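Local atomic coordinates of TetR family Transcriptional regulator (Streptococcus agalactiae 2603V/R, PDB entry 3KKC), a protein that probably binds DNA as a TetR-family transcriptional regulator, through an N-terminal helix-turn-helix domain joined to an all-helical C-terminal domain. Residues L24-D29 with Q95-T100; H69-Q74 with L84-K89; V78-Y83 with P123-E128; L101-D106 with T151-L156. All blocks are in the same frame, centred on the assembly; numbering follows the deposited sequence.

Contact 1: residues L24-D29 with Q95-T100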
# COMPACT_ATOMS: atom_id res chain seq x y z
N LEU A 24 1.43 21.39 -10.69
CA LEU A 24 2.67 20.96 -10.07
C LEU A 24 2.52 19.60 -9.41
O LEU A 24 3.50 18.89 -9.15
CB LEU A 24 3.13 21.97 -9.01
CG LEU A 24 3.87 23.20 -9.52
CD1 LEU A 24 3.93 24.27 -8.43
CD2 LEU A 24 5.26 22.79 -10.02
N LEU A 25 1.27 19.25 -9.12
CA LEU A 25 0.95 17.98 -8.51
C LEU A 25 0.81 16.91 -9.59
O LEU A 25 0.49 15.77 -9.31
CB LEU A 25 -0.36 18.11 -7.75
CG LEU A 25 -0.45 18.04 -6.24
CD1 LEU A 25 0.83 18.49 -5.57
CD2 LEU A 25 -1.64 18.87 -5.79
N GLN A 26 1.06 17.30 -10.84
CA GLN A 26 1.03 16.35 -11.95
C GLN A 26 2.43 15.76 -12.11
O GLN A 26 2.59 14.63 -12.57
CB GLN A 26 0.55 17.03 -13.24
CG GLN A 26 -0.52 16.23 -14.01
CD GLN A 26 -1.37 17.08 -14.96
OE1 GLN A 26 -0.87 18.02 -15.57
NE2 GLN A 26 -2.65 16.74 -15.08
N GLU A 27 3.43 16.54 -11.71
CA GLU A 27 4.83 16.17 -11.85
C GLU A 27 5.51 15.83 -10.53
O GLU A 27 6.57 15.21 -10.54
CB GLU A 27 5.62 17.32 -12.47
CG GLU A 27 4.91 18.05 -13.60
CD GLU A 27 4.92 17.27 -14.89
OE1 GLU A 27 4.74 16.03 -14.84
OE2 GLU A 27 5.10 17.89 -15.96
N ASN A 28 4.93 16.24 -9.40
CA ASN A 28 5.62 16.09 -8.12
C ASN A 28 4.76 15.55 -6.98
O ASN A 28 3.53 15.68 -6.99
CB ASN A 28 6.26 17.41 -7.68
CG ASN A 28 6.95 18.14 -8.81
OD1 ASN A 28 8.18 18.14 -8.91
ND2 ASN A 28 6.17 18.77 -9.67
N ASP A 29 5.42 14.97 -5.98
CA ASP A 29 4.79 14.60 -4.72
C ASP A 29 4.36 15.85 -3.97
O ASP A 29 4.98 16.91 -4.12
CB ASP A 29 5.75 13.79 -3.85
CG ASP A 29 5.97 12.37 -4.37
OD1 ASP A 29 6.95 11.72 -3.94
OD2 ASP A 29 5.16 11.89 -5.19
N GLN A 95 -8.03 14.06 -13.82
CA GLN A 95 -8.76 15.29 -13.52
C GLN A 95 -8.24 15.93 -12.23
O GLN A 95 -8.53 15.44 -11.12
CB GLN A 95 -10.25 15.02 -13.39
CG GLN A 95 -10.80 14.20 -14.54
CD GLN A 95 -11.82 14.97 -15.37
OE1 GLN A 95 -11.87 16.20 -15.30
NE2 GLN A 95 -12.63 14.25 -16.15
N ASP A 96 -7.52 17.04 -12.43
CA ASP A 96 -6.84 17.82 -11.40
C ASP A 96 -5.81 17.01 -10.62
O ASP A 96 -5.72 17.16 -9.41
CB ASP A 96 -7.82 18.50 -10.42
CG ASP A 96 -9.10 19.00 -11.10
OD1 ASP A 96 -9.20 20.20 -11.46
OD2 ASP A 96 -10.02 18.18 -11.23
N SER A 97 -5.05 16.17 -11.31
CA SER A 97 -3.95 15.43 -10.70
C SER A 97 -4.43 14.42 -9.64
O SER A 97 -3.66 14.02 -8.74
CB SER A 97 -2.95 16.41 -10.08
OG SER A 97 -2.65 17.47 -10.97
N ILE A 98 -5.69 14.01 -9.76
CA ILE A 98 -6.26 13.10 -8.78
C ILE A 98 -5.57 11.73 -8.82
O ILE A 98 -5.35 11.12 -7.79
CB ILE A 98 -7.79 12.97 -8.90
CG1 ILE A 98 -8.36 12.38 -7.62
CG2 ILE A 98 -8.19 12.14 -10.13
CD1 ILE A 98 -9.82 12.62 -7.48
N ALA A 99 -5.21 11.29 -10.03
CA ALA A 99 -4.46 10.06 -10.23
C ALA A 99 -3.08 10.18 -9.61
O ALA A 99 -2.61 9.29 -8.91
CB ALA A 99 -4.31 9.79 -11.71
N THR A 100 -2.42 11.28 -9.90
CA THR A 100 -1.07 11.46 -9.43
C THR A 100 -1.09 11.61 -7.92
O THR A 100 -0.12 11.29 -7.25
CB THR A 100 -0.44 12.68 -10.11
OG1 THR A 100 -0.62 12.55 -11.52
CG2 THR A 100 1.08 12.79 -9.78
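The junction between the N-terminal DNA-binding domain and the helical C-terminal domain of a TetR-type regulator runs through this contact, where Leu25 and Gln26, in the loop that follows helix 4-24, rest on Ser97 and Thr100 at the start of helix 98-103. It is a meeting of small side chains with backbone rather than of two apolar ridges. Thr100 brings its methyl, not its hydroxyl, to the loop: chi1 of -52° sets OG1 beside the backbone N and leaves CG2 anti to it, so that CG2 reaches 3.1 Å from Leu25 O and 3.7 Å from Gln26 O, while OG1 is turned back to a bond with Asn94 ND2. Ser97 sits at the N-cap position of helix 98-103 without making a capping bond. Its OG instead donates to Ile22 O in the last turn of helix 4-24, so the serine fastens the DNA-binding domain to the start of this helix. Its CB lies 3.9 Å from Leu25 CB, and its OG is 3.9 Å from Gln26 CG. Beyond CB, Leu25 turns into the interior, where Leu63 of helix 57-71 and Ile33 cover it, whereas the extended amide end of Gln26 remains near the surface. The loop is folded back on itself on the side away from helix 98-103. There Asn28 ND2 donates to Leu24 O at 2.7 Å, nearly straight at 170°, in the carbonyl plane and on a lone pair.

Contact 2: residues H69-Q74 with L84-K89; sequences HHLFKQ and LVHILK. With NI (nickel (II) ion), chain E; IMD (imidazole), chain F.
The imidazole rings of His70 and His86 meet obliquely, planes 74° apart, each turning NE2 to the same nickel ion. A free imidazole, probably from the crystallisation liquor, lies beside both rings: its C2 is over one face of His86, 3.1 Å from NE2, whereas its C5 comes to the edge of the His70 ring at CE1. At the edge of His86, in the ring plane, stands His70 O. The Phe72 ring carries Leu71 CB over one face, and Ile87 CD1 approaches it obliquely, 3.5 Å from CE1. The metal bonds measure 2.2 Å from His70 NE2 and 2.3 Å from His86 NE2. Each histidine has CG anti to its N (chi1 -175° in His70), a torsion that swings both rings out of their helices to the nickel. Gln74 OE1 receives a weak, bent bond from the N1 of the free imidazole at 3.0 Å. Away from the metal the contact turns apolar and buried: Leu71 CD1 packs on Ile87 CG2 at 3.9 Å, and Phe72 continues toward Glu116 and Asp120 of helix 107-129. His90, one turn after His86, is among the further ligands of the nickel, also through NE2. Two histidines four residues apart on one helix, joined by another from a neighbouring helix, are a common element of metal sites, here bridging helices 57-71 and 80-93.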
# COMPACT_ATOMS: atom_id res chain seq x y z
N HIS A 69 -15.88 16.39 -3.17
CA HIS A 69 -17.25 16.85 -3.30
C HIS A 69 -17.72 16.52 -4.70
O HIS A 69 -18.82 16.02 -4.86
CB HIS A 69 -17.37 18.34 -3.02
CG HIS A 69 -18.78 18.84 -3.03
ND1 HIS A 69 -19.47 19.13 -1.87
CD2 HIS A 69 -19.61 19.15 -4.05
CE1 HIS A 69 -20.68 19.57 -2.18
NE2 HIS A 69 -20.79 19.60 -3.50
N HIS A 70 -16.88 16.74 -5.71
CA HIS A 70 -17.31 16.41 -7.07
C HIS A 70 -17.46 14.92 -7.37
O HIS A 70 -18.28 14.53 -8.20
CB HIS A 70 -16.44 17.04 -8.15
CG HIS A 70 -16.97 16.79 -9.54
ND1 HIS A 70 -18.14 17.36 -10.00
CD2 HIS A 70 -16.52 15.99 -10.54
CE1 HIS A 70 -18.38 16.93 -11.23
NE2 HIS A 70 -17.41 16.11 -11.58
N LEU A 71 -16.65 14.08 -6.73
CA LEU A 71 -16.72 12.64 -7.00
C LEU A 71 -17.93 11.99 -6.34
O LEU A 71 -18.67 11.26 -6.99
CB LEU A 71 -15.44 11.95 -6.54
CG LEU A 71 -14.24 12.13 -7.46
CD1 LEU A 71 -13.16 11.14 -7.14
CD2 LEU A 71 -14.70 11.95 -8.87
N PHE A 72 -18.16 12.27 -5.06
CA PHE A 72 -19.09 11.48 -4.26
C PHE A 72 -20.29 12.29 -3.83
O PHE A 72 -21.42 11.90 -4.07
CB PHE A 72 -18.43 10.94 -2.99
CG PHE A 72 -17.08 10.30 -3.19
CD1 PHE A 72 -16.97 9.01 -3.69
CD2 PHE A 72 -15.92 10.97 -2.84
CE1 PHE A 72 -15.72 8.42 -3.86
CE2 PHE A 72 -14.68 10.39 -3.01
CZ PHE A 72 -14.58 9.11 -3.51
N LYS A 73 -20.02 13.40 -3.15
CA LYS A 73 -21.07 14.18 -2.49
C LYS A 73 -22.05 14.74 -3.50
O LYS A 73 -22.78 15.70 -3.23
CB LYS A 73 -20.44 15.26 -1.60
CG LYS A 73 -19.46 14.67 -0.57
CD LYS A 73 -18.33 15.65 -0.25
CE LYS A 73 -17.05 14.92 0.18
NZ LYS A 73 -15.86 15.83 0.22
N GLN A 74 -22.05 14.12 -4.67
CA GLN A 74 -23.08 14.30 -5.69
C GLN A 74 -24.42 13.67 -5.31
O GLN A 74 -24.48 12.54 -4.81
CB GLN A 74 -22.60 13.66 -6.99
CG GLN A 74 -21.41 14.35 -7.61
CD GLN A 74 -21.75 15.76 -8.03
OE1 GLN A 74 -21.55 16.13 -9.18
NE2 GLN A 74 -22.29 16.55 -7.09
N LEU A 84 -19.86 4.71 -10.01
CA LEU A 84 -18.53 4.13 -10.05
C LEU A 84 -17.82 4.57 -11.33
O LEU A 84 -16.68 5.00 -11.29
CB LEU A 84 -18.59 2.59 -9.98
CG LEU A 84 -18.69 1.93 -8.60
CD1 LEU A 84 -19.80 2.56 -7.80
CD2 LEU A 84 -18.90 0.42 -8.69
N VAL A 85 -18.48 4.44 -12.47
CA VAL A 85 -17.85 4.81 -13.73
C VAL A 85 -17.36 6.27 -13.76
O VAL A 85 -16.26 6.55 -14.23
CB VAL A 85 -18.77 4.54 -14.94
CG1 VAL A 85 -18.39 5.44 -16.09
CG2 VAL A 85 -18.70 3.09 -15.35
N HIS A 86 -18.18 7.20 -13.25
CA HIS A 86 -17.83 8.63 -13.23
C HIS A 86 -16.57 8.85 -12.38
O HIS A 86 -15.68 9.62 -12.75
CB HIS A 86 -19.00 9.46 -12.70
CG HIS A 86 -18.65 10.88 -12.36
ND1 HIS A 86 -18.66 11.37 -11.07
CD2 HIS A 86 -18.30 11.93 -13.15
CE1 HIS A 86 -18.34 12.65 -11.07
NE2 HIS A 86 -18.11 13.01 -12.32
N ILE A 87 -16.51 8.17 -11.23
CA ILE A 87 -15.33 8.23 -10.39
C ILE A 87 -14.11 7.77 -11.17
O ILE A 87 -13.13 8.50 -11.29
CB ILE A 87 -15.50 7.38 -9.12
CG1 ILE A 87 -16.79 7.78 -8.40
CG2 ILE A 87 -14.31 7.54 -8.22
CD1 ILE A 87 -16.86 7.32 -6.99
N LEU A 88 -14.18 6.56 -11.72
CA LEU A 88 -13.09 6.05 -12.53
C LEU A 88 -12.79 6.97 -13.71
O LEU A 88 -11.64 7.06 -14.16
CB LEU A 88 -13.40 4.63 -13.03
CG LEU A 88 -13.03 3.41 -12.18
CD1 LEU A 88 -12.62 3.77 -10.75
CD2 LEU A 88 -14.18 2.38 -12.19
N LYS A 89 -13.81 7.66 -14.23
CA LYS A 89 -13.61 8.53 -15.39
C LYS A 89 -12.59 9.60 -15.05
O LYS A 89 -11.65 9.85 -15.81
CB LYS A 89 -14.93 9.17 -15.83
CG LYS A 89 -14.92 9.73 -17.25
CD LYS A 89 -16.35 9.87 -17.83
CE LYS A 89 -17.17 10.95 -17.10
NZ LYS A 89 -18.66 10.85 -17.29
NI NI E . -17.11 14.79 -13.31
N1 IMD F . -21.45 15.57 -12.09
C2 IMD F . -20.83 14.54 -12.71
N3 IMD F . -20.12 15.03 -13.75
C4 IMD F . -20.29 16.36 -13.80
C5 IMD F . -21.13 16.71 -12.75

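Contact 3: residues V78-Y83 with P123-E128; sequences VTFEEY and PRLREE
Phe80, in the first turn of helix 80-93, is the buried wedge of this contact, and Arg124 and Leu125 of helix 107-129 receive it. With CG anti to the backbone N (chi1 180°), the ring reaches straight across to the other helix. CE1 lies 3.4 Å from Arg124 CB, and CZ reaches Leu125 N at 3.7 Å and Leu125 CB at 4.1 Å. Leu125 carries the apolar packing on to Tyr171 and Leu172 of helix 164-175 and to Leu144 of helix 137-157. The outer side is polar and more exposed, though no less close. Arg124 runs past Phe80 in the opposite direction, bends at chi3, and brings NH2 to 3.0 Å from Phe80 CB, the guanidinium and ring planes 72° apart, so there is no stacking. Glu128 lies over one face of that guanidinium: its OE1 stands 3.1 Å from Arg124 NH1 but well out of the plane, an attraction of charges with no N-H directed at the oxygen. At the guanidinium edge, in plane, comes Phe80 N, 3.3 Å from Arg124 NH2, two donors that cannot bond. Beside them, Thr79 N-caps helix 80-93, its OG1 accepting from Glu82 N at 3.1 Å. A positive group this near the start of a helix would be unfavourable to the helix dipole, which the Glu128 carboxylate probably offsets; since that salt bridge lies within 123-128, what joins the two segments is packing on Phe80.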
# COMPACT_ATOMS: atom_id res chain seq x y z
N VAL A 78 -28.21 8.58 -10.59
CA VAL A 78 -27.67 7.57 -11.48
C VAL A 78 -27.71 6.20 -10.79
O VAL A 78 -28.06 6.09 -9.62
CB VAL A 78 -26.23 7.90 -11.90
CG1 VAL A 78 -26.20 9.16 -12.78
CG2 VAL A 78 -25.32 8.06 -10.67
N THR A 79 -27.38 5.15 -11.54
CA THR A 79 -27.27 3.83 -10.94
C THR A 79 -25.97 3.78 -10.17
O THR A 79 -25.06 4.58 -10.42
CB THR A 79 -27.24 2.73 -12.00
OG1 THR A 79 -25.95 2.67 -12.61
CG2 THR A 79 -28.30 2.99 -13.07
N PHE A 80 -25.88 2.84 -9.24
CA PHE A 80 -24.66 2.65 -8.49
C PHE A 80 -23.43 2.63 -9.39
O PHE A 80 -22.45 3.32 -9.10
CB PHE A 80 -24.70 1.38 -7.65
CG PHE A 80 -23.44 1.13 -6.85
CD1 PHE A 80 -23.03 2.03 -5.88
CD2 PHE A 80 -22.65 0.02 -7.10
CE1 PHE A 80 -21.86 1.81 -5.16
CE2 PHE A 80 -21.48 -0.21 -6.38
CZ PHE A 80 -21.09 0.68 -5.41
N GLU A 81 -23.46 1.85 -10.47
CA GLU A 81 -22.28 1.68 -11.32
C GLU A 81 -22.01 2.80 -12.33
O GLU A 81 -20.89 2.92 -12.82
CB GLU A 81 -22.29 0.32 -12.04
CG GLU A 81 -23.62 -0.03 -12.68
CD GLU A 81 -24.32 -1.17 -11.96
OE1 GLU A 81 -25.50 -1.02 -11.58
OE2 GLU A 81 -23.66 -2.22 -11.78
N GLU A 82 -23.03 3.60 -12.65
CA GLU A 82 -22.78 4.86 -13.36
C GLU A 82 -21.90 5.75 -12.46
O GLU A 82 -20.94 6.38 -12.92
CB GLU A 82 -24.09 5.58 -13.70
CG GLU A 82 -24.88 4.96 -14.85
CD GLU A 82 -26.13 5.75 -15.25
OE1 GLU A 82 -26.85 5.30 -16.17
OE2 GLU A 82 -26.40 6.81 -14.65
N TYR A 83 -22.25 5.78 -11.19
CA TYR A 83 -21.53 6.49 -10.14
C TYR A 83 -20.06 6.02 -10.02
O TYR A 83 -19.12 6.82 -9.95
CB TYR A 83 -22.30 6.23 -8.86
CG TYR A 83 -21.87 6.95 -7.60
CD1 TYR A 83 -22.45 8.15 -7.24
CD2 TYR A 83 -20.94 6.36 -6.73
CE1 TYR A 83 -22.09 8.78 -6.06
CE2 TYR A 83 -20.58 6.98 -5.54
CZ TYR A 83 -21.14 8.19 -5.21
OH TYR A 83 -20.78 8.80 -4.03
N PRO A 123 -21.12 1.03 1.42
CA PRO A 123 -22.46 0.58 1.80
C PRO A 123 -23.27 0.03 0.63
O PRO A 123 -23.89 -1.02 0.77
CB PRO A 123 -23.10 1.84 2.40
CG PRO A 123 -21.94 2.59 2.96
CD PRO A 123 -20.83 2.38 1.95
N ARG A 124 -23.26 0.71 -0.51
CA ARG A 124 -23.94 0.16 -1.67
C ARG A 124 -23.24 -1.10 -2.21
O ARG A 124 -23.89 -2.08 -2.54
CB ARG A 124 -24.14 1.22 -2.76
CG ARG A 124 -25.51 1.89 -2.69
CD ARG A 124 -25.68 3.06 -3.64
NE ARG A 124 -26.08 2.67 -5.00
CZ ARG A 124 -27.24 2.07 -5.33
NH1 ARG A 124 -28.13 1.75 -4.39
NH2 ARG A 124 -27.49 1.77 -6.60
N LEU A 125 -21.92 -1.08 -2.27
CA LEU A 125 -21.16 -2.22 -2.76
C LEU A 125 -21.52 -3.47 -1.98
O LEU A 125 -21.60 -4.57 -2.53
CB LEU A 125 -19.66 -1.94 -2.61
CG LEU A 125 -18.77 -2.98 -3.26
CD1 LEU A 125 -19.19 -3.18 -4.72
CD2 LEU A 125 -17.30 -2.60 -3.15
N ARG A 126 -21.73 -3.29 -0.68
CA ARG A 126 -22.01 -4.38 0.23
C ARG A 126 -23.38 -4.97 -0.08
O ARG A 126 -23.50 -6.14 -0.42
CB ARG A 126 -22.03 -3.87 1.67
CG ARG A 126 -21.48 -4.82 2.70
CD ARG A 126 -21.85 -6.22 2.38
NE ARG A 126 -22.38 -6.93 3.55
CZ ARG A 126 -23.27 -7.92 3.48
NH1 ARG A 126 -23.74 -8.32 2.30
NH2 ARG A 126 -23.69 -8.50 4.59
N GLU A 127 -24.40 -4.13 0.05
CA GLU A 127 -25.78 -4.55 0.01
C GLU A 127 -26.13 -5.12 -1.37
O GLU A 127 -27.01 -5.96 -1.50
CB GLU A 127 -26.68 -3.36 0.38
CG GLU A 127 -28.05 -3.31 -0.30
CD GLU A 127 -28.62 -1.89 -0.37
OE1 GLU A 127 -29.67 -1.63 0.26
OE2 GLU A 127 -28.02 -1.03 -1.06
N GLU A 128 -25.38 -4.69 -2.38
CA GLU A 128 -25.81 -4.90 -3.74
C GLU A 128 -24.99 -5.96 -4.47
O GLU A 128 -25.47 -6.53 -5.45
CB GLU A 128 -25.72 -3.58 -4.50
CG GLU A 128 -26.77 -3.39 -5.53
CD GLU A 128 -26.98 -1.92 -5.83
OE1 GLU A 128 -27.44 -1.19 -4.92
OE2 GLU A 128 -26.69 -1.52 -6.98

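Contact 4: residues L101-D106 with T151-L156; sequences LLLSDD and TLKWWL
Lys153 NZ is shared by two carboxylates, forming a salt bridge with Glu150 OE2 on its own helix 137-157 and a long one, 3.9 Å, with Asp105 OD1 across the contact. The lysine bends at chi3 (114°) and chi4 to bring its ammonium round to Asp105, which it meets at about a right angle; the aliphatic part of the chain meanwhile lies against Leu102. Next to these charges the leucines pack together. Leu102 CD2 enters between three side chains, 3.8 Å from Lys153 CG, 3.9 Å from Leu152 CG and 4.1 Å from Leu156 CD1, while Phe109, Leu110 and Phe113 of helix 107-129 also pack on Leu102. Beside it Leu103 sets CD1 3.9 Å from Leu156 CB. The chain then leaves helix 98-103 in a tight polar turn, its backbone departing from helical angles at Asp105, where phi is positive. Ser104 OG donates to Leu101 O at 2.6 Å, from above the carbonyl plane rather than on a lone pair, and accepts from Asp106 N at 3.1 Å, an ST turn. Ser104 OG thus bridges Leu101 O and Asp106 N across the corner between the two helices. On other sides of helix 137-157, Trp155 packs on Val164 and Leu167 of helix 164-175, and Thr151 and Trp154 touch Phe139 and Gln142 of the second subunit. The contact thereby ties helix 98-103 to a helix of the dimer interface, as in the C-terminal helical domains of TetR regulators, whose last long helices commonly pair across the dimer.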
# COMPACT_ATOMS: atom_id res chain seq x y z
N LEU A 101 -2.20 12.10 -7.39
CA LEU A 101 -2.30 12.30 -5.96
C LEU A 101 -2.31 10.94 -5.27
O LEU A 101 -1.66 10.75 -4.24
CB LEU A 101 -3.57 13.10 -5.62
CG LEU A 101 -3.44 14.21 -4.57
CD1 LEU A 101 -2.01 14.71 -4.45
CD2 LEU A 101 -4.38 15.35 -4.92
N LEU A 102 -3.03 9.99 -5.87
CA LEU A 102 -3.20 8.64 -5.34
C LEU A 102 -1.96 7.78 -5.52
O LEU A 102 -1.61 6.99 -4.64
CB LEU A 102 -4.37 7.94 -6.04
CG LEU A 102 -4.63 6.51 -5.55
CD1 LEU A 102 -5.26 6.54 -4.16
CD2 LEU A 102 -5.50 5.72 -6.52
N LEU A 103 -1.33 7.91 -6.68
CA LEU A 103 -0.13 7.15 -7.02
C LEU A 103 1.11 7.66 -6.28
O LEU A 103 2.15 6.99 -6.22
CB LEU A 103 0.11 7.24 -8.53
CG LEU A 103 -0.29 6.10 -9.47
CD1 LEU A 103 -1.55 5.42 -8.98
CD2 LEU A 103 -0.43 6.62 -10.90
N SER A 104 1.01 8.87 -5.74
CA SER A 104 2.13 9.50 -5.07
C SER A 104 2.26 8.89 -3.67
O SER A 104 3.28 9.08 -2.99
CB SER A 104 1.88 11.00 -4.96
OG SER A 104 0.90 11.27 -3.96
N ASP A 105 1.22 8.18 -3.25
CA ASP A 105 1.19 7.62 -1.91
C ASP A 105 1.05 8.66 -0.80
O ASP A 105 1.23 8.32 0.37
CB ASP A 105 2.46 6.80 -1.62
CG ASP A 105 2.42 5.42 -2.22
OD1 ASP A 105 1.30 4.91 -2.48
OD2 ASP A 105 3.51 4.83 -2.43
N ASP A 106 0.78 9.92 -1.14
CA ASP A 106 0.64 10.91 -0.08
C ASP A 106 -0.32 10.37 0.96
O ASP A 106 -1.50 10.18 0.69
CB ASP A 106 0.12 12.24 -0.59
CG ASP A 106 -0.07 13.24 0.53
OD1 ASP A 106 0.90 13.95 0.87
OD2 ASP A 106 -1.18 13.31 1.09
N THR A 151 -7.09 -2.34 -7.13
CA THR A 151 -7.38 -2.53 -8.55
C THR A 151 -7.07 -1.22 -9.27
O THR A 151 -6.32 -1.18 -10.24
CB THR A 151 -8.83 -2.96 -8.82
OG1 THR A 151 -9.01 -4.32 -8.40
CG2 THR A 151 -9.19 -2.85 -10.32
N LEU A 152 -7.65 -0.14 -8.73
CA LEU A 152 -7.53 1.22 -9.24
C LEU A 152 -6.07 1.69 -9.45
O LEU A 152 -5.70 2.07 -10.56
CB LEU A 152 -8.28 2.17 -8.31
CG LEU A 152 -8.05 3.65 -8.53
CD1 LEU A 152 -8.17 3.95 -9.99
CD2 LEU A 152 -9.06 4.45 -7.73
N LYS A 153 -5.25 1.63 -8.40
CA LYS A 153 -3.82 1.98 -8.55
C LYS A 153 -3.17 1.20 -9.67
O LYS A 153 -2.40 1.74 -10.45
CB LYS A 153 -3.03 1.73 -7.25
CG LYS A 153 -3.14 2.82 -6.21
CD LYS A 153 -2.86 2.26 -4.82
CE LYS A 153 -1.58 2.84 -4.20
NZ LYS A 153 -0.69 1.76 -3.68
N TRP A 154 -3.44 -0.10 -9.73
CA TRP A 154 -2.77 -0.96 -10.69
C TRP A 154 -3.12 -0.49 -12.13
O TRP A 154 -2.26 -0.39 -13.01
CB TRP A 154 -3.15 -2.43 -10.43
CG TRP A 154 -2.89 -3.31 -11.60
CD1 TRP A 154 -1.72 -3.95 -11.89
CD2 TRP A 154 -3.81 -3.63 -12.67
NE1 TRP A 154 -1.85 -4.65 -13.08
CE2 TRP A 154 -3.12 -4.47 -13.58
CE3 TRP A 154 -5.14 -3.29 -12.94
CZ2 TRP A 154 -3.73 -4.99 -14.76
CZ3 TRP A 154 -5.76 -3.81 -14.14
CH2 TRP A 154 -5.04 -4.64 -15.02
N TRP A 155 -4.40 -0.18 -12.32
CA TRP A 155 -4.94 0.25 -13.60
C TRP A 155 -4.28 1.57 -14.04
O TRP A 155 -3.92 1.74 -15.21
CB TRP A 155 -6.46 0.41 -13.45
CG TRP A 155 -7.21 0.91 -14.66
CD1 TRP A 155 -7.22 0.38 -15.92
CD2 TRP A 155 -8.12 2.03 -14.69
NE1 TRP A 155 -8.05 1.10 -16.73
CE2 TRP A 155 -8.61 2.12 -16.00
CE3 TRP A 155 -8.54 2.97 -13.74
CZ2 TRP A 155 -9.52 3.11 -16.39
CZ3 TRP A 155 -9.45 3.94 -14.12
CH2 TRP A 155 -9.93 4.01 -15.44
N LEU A 156 -4.10 2.48 -13.10
CA LEU A 156 -3.47 3.77 -13.38
C LEU A 156 -1.97 3.64 -13.76
O LEU A 156 -1.45 4.49 -14.49
CB LEU A 156 -3.69 4.74 -12.21
CG LEU A 156 -5.15 5.15 -11.96
CD1 LEU A 156 -5.35 5.84 -10.63
CD2 LEU A 156 -5.70 6.04 -13.07

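From the N terminus, helix 4-24 runs into segment 24-29, and contact 1 closes a long loop when the chain returns at 95-100, joining the DNA-binding domain to the C-terminal one. Contact 2 is nested within that loop and ties helix 57-71 to helix 80-93. Contact 3 opens on helix 80-93 and closes on helix 107-129, crossing contacts 1, 2 and 4. Contact 4 follows contacts 1 and 2 in series and brings in helix 137-157. Contacts 1 and 4 share helix 98-103 and touch through Leu25 and Leu101; contacts 2 and 3 share helix 80-93 and meet where Tyr83 OH probably bonds Phe72 O. Contacts 1 and 3 lie about 27 Å apart between centres.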